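Local coordinates for protein PfEMP1 variant 2 of strain MC (Plasmodium falciparum, PDB 3C64) that probably binds host cell surface receptors such as CD36, this piece being a portion of its cysteine-rich interdomain region, at residues T88-D93 against A127-L132. Residues are numbered along the deposited sequence; the frame is centred on the assembly and turned at random.
Sequences TLLMKD and AALAGL
Leu-90 and Leu-129 bring the two backbones to 7.0 Å between their CA atoms, where a turn of helix 81-102 faces the 3-10 turn 127-129 that leads into helix 130-136. No hydrogen bond joins the two segments. Leu-129 carries the contact. Its CG lies anti to its own carbonyl carbon (chi1 -58°), and chi2 near 180° (-180°) then sets CD1 and CD2 against helix 81-102. CD2 reaches Leu-89 at CB, 3.5 Å away, and also touches the backbone N of Leu-90. CD1 meets the CA of Leu-90, 3.8 Å away, and the carboxylate of Asp-93. The side chains of Leu-90 and Leu-129 cross at about a right angle, with their CD1 methyls 4.0 Å apart. Leu-132, about one turn further on, adds a looser touch: its CD1 is 4.2 Å from Leu-90 CD2. Asp-93 comes from the opposite direction to Leu-129, and its OD2 sits 3.4 Å from Leu-129 CD1. This is a polar atom against a methyl. The other carboxylate oxygen, OD1, accepts a hydrogen bond from the backbone N of Asp-125, tying the helix to the chain just before 127-132. Leu-90 also packs on Leu-90 of the second subunit, so the cluster continues into the dimer interface. The arrangement is a small leucine cluster packing a short helix and its leading 3-10 turn against a longer helix, within the all-helical CIDR fold.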
loop_
_atom_site.group_PDB
_atom_site.type_symbol
_atom_site.label_atom_id
_atom_site.label_comp_id
_atom_site.label_asym_id
_atom_site.label_seq_id
_atom_site.Cartn_x
_atom_site.Cartn_y
_atom_site.Cartn_z
ATOM N N THR A 88 -1.950 5.970 -11.110
ATOM C CA THR A 88 -1.554 7.254 -10.563
ATOM C C THR A 88 -1.673 7.229 -9.030
ATOM O O THR A 88 -0.767 7.660 -8.326
ATOM C CB THR A 88 -2.431 8.384 -11.142
ATOM O OG1 THR A 88 -2.223 8.475 -12.558
ATOM C CG2 THR A 88 -2.093 9.708 -10.514
ATOM N N LEU A 89 -2.784 6.691 -8.530
ATOM C CA LEU A 89 -3.046 6.591 -7.092
ATOM C C LEU A 89 -2.088 5.626 -6.425
ATOM O O LEU A 89 -1.638 5.860 -5.309
ATOM C CB LEU A 89 -4.484 6.124 -6.847
ATOM C CG LEU A 89 -5.487 7.116 -6.254
ATOM C CD1 LEU A 89 -5.149 7.390 -4.790
ATOM C CD2 LEU A 89 -5.492 8.399 -7.069
ATOM N N LEU A 90 -1.788 4.534 -7.116
ATOM C CA LEU A 90 -0.869 3.537 -6.589
ATOM C C LEU A 90 0.497 4.170 -6.369
ATOM O O LEU A 90 1.156 3.875 -5.379
ATOM C CB LEU A 90 -0.762 2.343 -7.544
ATOM C CG LEU A 90 0.318 1.307 -7.231
ATOM C CD1 LEU A 90 0.072 0.687 -5.871
ATOM C CD2 LEU A 90 0.344 0.251 -8.308
ATOM N N MET A 91 0.910 5.048 -7.281
ATOM C CA MET A 91 2.196 5.728 -7.154
ATOM C C MET A 91 2.197 6.632 -5.919
ATOM O O MET A 91 3.086 6.538 -5.073
ATOM C CB MET A 91 2.524 6.550 -8.409
ATOM C CG MET A 91 2.828 5.727 -9.665
ATOM S SD MET A 91 4.229 4.603 -9.464
ATOM C CE MET A 91 3.429 3.017 -9.528
ATOM N N LYS A 92 1.187 7.486 -5.805
ATOM C CA LYS A 92 1.074 8.386 -4.667
ATOM C C LYS A 92 1.030 7.618 -3.340
ATOM O O LYS A 92 1.760 7.951 -2.404
ATOM C CB LYS A 92 -0.166 9.250 -4.822
ATOM C CG LYS A 92 -0.584 9.970 -3.571
ATOM C CD LYS A 92 -1.858 10.709 -3.836
ATOM C CE LYS A 92 -2.567 11.026 -2.552
ATOM N NZ LYS A 92 -3.729 11.925 -2.819
ATOM N N ASP A 93 0.197 6.578 -3.277
ATOM C CA ASP A 93 0.080 5.762 -2.065
ATOM C C ASP A 93 1.373 5.034 -1.701
ATOM O O ASP A 93 1.736 4.957 -0.535
ATOM C CB ASP A 93 -1.061 4.751 -2.198
ATOM C CG ASP A 93 -2.431 5.407 -2.175
ATOM O OD1 ASP A 93 -2.566 6.514 -1.605
ATOM O OD2 ASP A 93 -3.377 4.809 -2.725
ATOM N N ALA A 127 -7.933 1.726 -0.082
ATOM C CA ALA A 127 -9.243 1.195 -0.426
ATOM C C ALA A 127 -9.604 1.524 -1.874
ATOM O O ALA A 127 -10.114 0.671 -2.597
ATOM C CB ALA A 127 -10.291 1.738 0.520
ATOM N N ALA A 128 -9.249 2.728 -2.318
ATOM C CA ALA A 128 -9.547 3.163 -3.682
ATOM C C ALA A 128 -8.848 2.317 -4.746
ATOM O O ALA A 128 -9.226 2.344 -5.916
ATOM C CB ALA A 128 -9.192 4.637 -3.854
ATOM N N LEU A 129 -7.834 1.564 -4.332
ATOM C CA LEU A 129 -7.077 0.707 -5.241
ATOM C C LEU A 129 -7.596 -0.732 -5.249
ATOM O O LEU A 129 -6.949 -1.622 -5.816
ATOM C CB LEU A 129 -5.595 0.691 -4.838
ATOM C CG LEU A 129 -4.854 2.036 -4.798
ATOM C CD1 LEU A 129 -3.413 1.830 -4.385
ATOM C CD2 LEU A 129 -4.936 2.707 -6.158
ATOM N N ALA A 130 -8.742 -0.967 -4.609
ATOM C CA ALA A 130 -9.304 -2.310 -4.534
ATOM C C ALA A 130 -9.382 -3.026 -5.887
ATOM O O ALA A 130 -9.052 -4.199 -5.985
ATOM C CB ALA A 130 -10.674 -2.273 -3.866
ATOM N N GLY A 131 -9.773 -2.296 -6.930
ATOM C CA GLY A 131 -9.886 -2.872 -8.258
ATOM C C GLY A 131 -8.606 -3.519 -8.759
ATOM O O GLY A 131 -8.660 -4.486 -9.519
ATOM N N LEU A 132 -7.456 -3.034 -8.295
ATOM C CA LEU A 132 -6.186 -3.598 -8.730
ATOM C C LEU A 132 -5.985 -5.006 -8.218
ATOM O O LEU A 132 -5.309 -5.810 -8.861
ATOM C CB LEU A 132 -5.005 -2.712 -8.318
ATOM C CG LEU A 132 -4.906 -1.375 -9.059
ATOM C CD1 LEU A 132 -3.756 -0.525 -8.499
ATOM C CD2 LEU A 132 -4.736 -1.646 -10.551
#